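Local coordinates for protein putative arylalkylamine N-Acetyltransferase 7 (Aedes aegypti, PDB 4FD7) that probably transfers an acetyl group from acetyl-CoA to an amine nitrogen, as a mosquito member of the GNAT acetyltransferase family, at residues H47-F52 against M151-P157. Sequence-based numbering, arbitrary orientation.
Sequences HMCDYF and MGLSVDP
F52 reaches from the helix onto the strand and lies from CB to ring tip against S154, L153 and G152. Its CB sits 3.5 Å from S154 CB. With CG anti to the backbone N (chi1 174°), the ring runs back along the strand: CD1 approaches L153 O at 3.5 Å, and CE1 and CZ rest on G152. There the glycine CA lies over one face, 3.8 Å from the ring centroid, in a CH-pi contact. M48, bent at chi2 and chi3, brings SD to S154 CB (3.5 Å) and CE against G152 O, a carbonyl oxygen that accepts a hydrogen bond from N102 ND2. Helix 41-55 crosses strand 146-155, an outermost strand of the five-stranded antiparallel sheet in this GNAT fold; the short axes of 47-52 and 152-155 are 78° apart. L153 and V155, whose CB bonds leave on the side away from 47-52, touch helix 164-170. S154 OG comes up to the pi-type turn at 48-52, taking a weak hydrogen bond from F52 N (3.2 Å, 132°) and lying 3.0 Å from H47 ND1. The H47 ring presents its edge to V155 N, and Y51 CD2 stands over one of its faces. Beyond, Y51 CD1 meets P157 CD at 3.3 Å, and D156 CA lies over a face of the tyrosine ring, while the D156 carboxylate forms a salt bridge with K158.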
ATOM      1  N   HIS A  47       1.666 -12.450   5.770  1.00 16.82           N
ATOM      2  CA  HIS A  47       2.694 -11.989   4.858  1.00 17.64           C
ATOM      3  C   HIS A  47       3.029 -10.541   5.217  1.00 17.19           C
ATOM      4  O   HIS A  47       4.204 -10.177   5.342  1.00 17.26           O
ATOM      5  CB  HIS A  47       2.182 -12.097   3.423  1.00 16.32           C
ATOM      6  CG  HIS A  47       3.187 -11.744   2.383  1.00 19.41           C
ATOM      7  ND1 HIS A  47       3.520 -10.443   2.077  1.00 18.49           N
ATOM      8  CD2 HIS A  47       3.892 -12.524   1.527  1.00 18.43           C
ATOM      9  CE1 HIS A  47       4.408 -10.437   1.102  1.00 18.84           C
ATOM     10  NE2 HIS A  47       4.644 -11.690   0.749  1.00 19.28           N
ATOM     11  N   MET A  48       1.993  -9.738   5.451  1.00 17.33           N
ATOM     12  CA  MET A  48       2.218  -8.335   5.783  1.00 18.06           C
ATOM     13  C   MET A  48       3.033  -8.238   7.075  1.00 17.41           C
ATOM     14  O   MET A  48       3.949  -7.428   7.171  1.00 17.39           O
ATOM     15  CB  MET A  48       0.891  -7.574   5.905  1.00 17.26           C
ATOM     16  CG  MET A  48       0.107  -7.436   4.584  1.00 16.10           C
ATOM     17  SD  MET A  48       0.883  -6.368   3.331  1.00 21.55           S
ATOM     18  CE  MET A  48       0.820  -4.784   4.127  1.00 17.23           C
ATOM     19  N   CYS A  49       2.730  -9.091   8.049  1.00 15.73           N
ATOM     20  CA  CYS A  49       3.442  -9.024   9.312  1.00 15.27           C
ATOM     21  C   CYS A  49       4.862  -9.518   9.172  1.00 18.55           C
ATOM     22  O   CYS A  49       5.755  -9.066   9.890  1.00 21.51           O
ATOM     23  CB  CYS A  49       2.720  -9.865  10.352  1.00 17.49           C
ATOM     24  SG  CYS A  49       1.142  -9.157  10.767  1.00 19.09           S
ATOM     25  N   ASP A  50       5.088 -10.442   8.243  1.00 19.96           N
ATOM     26  CA  ASP A  50       6.377 -11.120   8.210  1.00 18.36           C
ATOM     27  C   ASP A  50       7.386 -10.258   7.490  1.00 19.64           C
ATOM     28  O   ASP A  50       8.588 -10.311   7.764  1.00 20.11           O
ATOM     29  CB  ASP A  50       6.268 -12.453   7.469  1.00 18.80           C
ATOM     30  CG  ASP A  50       5.696 -13.553   8.324  1.00 21.42           C
ATOM     31  OD1 ASP A  50       5.583 -13.358   9.548  1.00 22.00           O
ATOM     32  OD2 ASP A  50       5.366 -14.620   7.764  1.00 23.20           O
ATOM     33  N   TYR A  51       6.887  -9.476   6.548  1.00 17.65           N
ATOM     34  CA  TYR A  51       7.767  -8.737   5.672  1.00 16.41           C
ATOM     35  C   TYR A  51       7.585  -7.225   5.762  1.00 17.55           C
ATOM     36  O   TYR A  51       8.480  -6.525   6.224  1.00 19.25           O
ATOM     37  CB  TYR A  51       7.621  -9.267   4.250  1.00 19.58           C
ATOM     38  CG  TYR A  51       7.791 -10.769   4.199  1.00 18.96           C
ATOM     39  CD1 TYR A  51       9.007 -11.360   4.535  1.00 21.25           C
ATOM     40  CD2 TYR A  51       6.737 -11.597   3.841  1.00 20.11           C
ATOM     41  CE1 TYR A  51       9.174 -12.737   4.498  1.00 22.97           C
ATOM     42  CE2 TYR A  51       6.892 -12.983   3.797  1.00 21.23           C
ATOM     43  CZ  TYR A  51       8.108 -13.543   4.129  1.00 23.56           C
ATOM     44  OH  TYR A  51       8.259 -14.911   4.083  1.00 23.01           O
ATOM     45  N   PHE A  52       6.436  -6.723   5.328  1.00 16.53           N
ATOM     46  CA  PHE A  52       6.179  -5.287   5.348  1.00 15.38           C
ATOM     47  C   PHE A  52       6.451  -4.644   6.711  1.00 18.69           C
ATOM     48  O   PHE A  52       7.152  -3.631   6.797  1.00 16.21           O
ATOM     49  CB  PHE A  52       4.748  -5.013   4.902  1.00 14.76           C
ATOM     50  CG  PHE A  52       4.334  -3.577   5.029  1.00 15.13           C
ATOM     51  CD1 PHE A  52       4.674  -2.645   4.058  1.00 16.74           C
ATOM     52  CD2 PHE A  52       3.589  -3.167   6.117  1.00 15.19           C
ATOM     53  CE1 PHE A  52       4.281  -1.310   4.189  1.00 17.12           C
ATOM     54  CE2 PHE A  52       3.189  -1.843   6.258  1.00 15.35           C
ATOM     55  CZ  PHE A  52       3.528  -0.918   5.302  1.00 15.37           C
ATOM     56  N   MET A 151      -2.641   0.778   2.483  1.00 13.96           N
ATOM     57  CA  MET A 151      -1.948   0.744   3.767  1.00 17.00           C
ATOM     58  C   MET A 151      -0.914  -0.370   3.728  1.00 16.05           C
ATOM     59  O   MET A 151      -1.003  -1.331   4.488  1.00 19.36           O
ATOM     60  CB  MET A 151      -2.933   0.500   4.916  1.00 18.70           C
ATOM     61  CG  MET A 151      -2.326   0.568   6.317  1.00 18.40           C
ATOM     62  SD  MET A 151      -1.512   2.124   6.674  1.00 27.89           S
ATOM     63  CE  MET A 151       0.180   1.599   6.968  1.00 23.62           C
ATOM     64  N   GLY A 152       0.039  -0.266   2.806  1.00 16.05           N
ATOM     65  CA  GLY A 152       1.175  -1.174   2.787  1.00 14.62           C
ATOM     66  C   GLY A 152       1.242  -2.108   1.593  1.00 15.88           C
ATOM     67  O   GLY A 152       0.247  -2.759   1.236  1.00 15.21           O
ATOM     68  N   LEU A 153       2.422  -2.166   0.978  1.00 16.21           N
ATOM     69  CA  LEU A 153       2.725  -3.146  -0.061  1.00 17.61           C
ATOM     70  C   LEU A 153       3.905  -3.982   0.424  1.00 20.43           C
ATOM     71  O   LEU A 153       4.984  -3.444   0.699  1.00 19.13           O
ATOM     72  CB  LEU A 153       3.065  -2.465  -1.395  1.00 17.16           C
ATOM     73  CG  LEU A 153       3.034  -3.336  -2.671  1.00 15.24           C
ATOM     74  CD1 LEU A 153       3.014  -2.476  -3.928  1.00 16.71           C
ATOM     75  CD2 LEU A 153       4.197  -4.321  -2.765  1.00 19.16           C
ATOM     76  N   SER A 154       3.680  -5.291   0.531  1.00 20.14           N
ATOM     77  CA  SER A 154       4.680  -6.241   1.004  1.00 20.62           C
ATOM     78  C   SER A 154       5.114  -7.144  -0.144  1.00 20.42           C
ATOM     79  O   SER A 154       4.287  -7.633  -0.903  1.00 18.14           O
ATOM     80  CB  SER A 154       4.074  -7.083   2.116  1.00 20.02           C
ATOM     81  OG  SER A 154       5.028  -7.924   2.741  1.00 23.06           O
ATOM     82  N   VAL A 155       6.418  -7.356  -0.285  1.00 20.45           N
ATOM     83  CA  VAL A 155       6.923  -8.329  -1.255  1.00 19.99           C
ATOM     84  C   VAL A 155       7.883  -9.268  -0.544  1.00 21.89           C
ATOM     85  O   VAL A 155       8.736  -8.809   0.217  1.00 22.35           O
ATOM     86  CB  VAL A 155       7.655  -7.652  -2.426  1.00 22.91           C
ATOM     87  CG1 VAL A 155       8.572  -8.651  -3.171  1.00 19.45           C
ATOM     88  CG2 VAL A 155       6.656  -6.993  -3.390  1.00 20.72           C
ATOM     89  N   ASP A 156       7.736 -10.573  -0.780  1.00 20.41           N
ATOM     90  CA  ASP A 156       8.630 -11.546  -0.163  1.00 21.47           C
ATOM     91  C   ASP A 156      10.033 -11.287  -0.684  1.00 20.06           C
ATOM     92  O   ASP A 156      10.253 -11.262  -1.893  1.00 20.31           O
ATOM     93  CB  ASP A 156       8.183 -12.963  -0.509  1.00 22.57           C
ATOM     94  CG  ASP A 156       8.991 -14.035   0.207  1.00 25.35           C
ATOM     95  OD1 ASP A 156      10.170 -13.799   0.554  1.00 22.00           O
ATOM     96  OD2 ASP A 156       8.435 -15.129   0.414  1.00 25.89           O
ATOM     97  N   PRO A 157      10.988 -11.078   0.238  1.00 22.95           N
ATOM     98  CA  PRO A 157      12.393 -10.826  -0.066  1.00 21.28           C
ATOM     99  C   PRO A 157      12.993 -11.781  -1.095  1.00 23.98           C
ATOM    100  O   PRO A 157      13.837 -11.345  -1.875  1.00 22.99           O
ATOM    101  CB  PRO A 157      13.062 -11.021   1.293  1.00 24.38           C
ATOM    102  CG  PRO A 157      12.048 -10.547   2.246  1.00 24.62           C
ATOM    103  CD  PRO A 157      10.735 -11.023   1.689  1.00 21.67           C
TER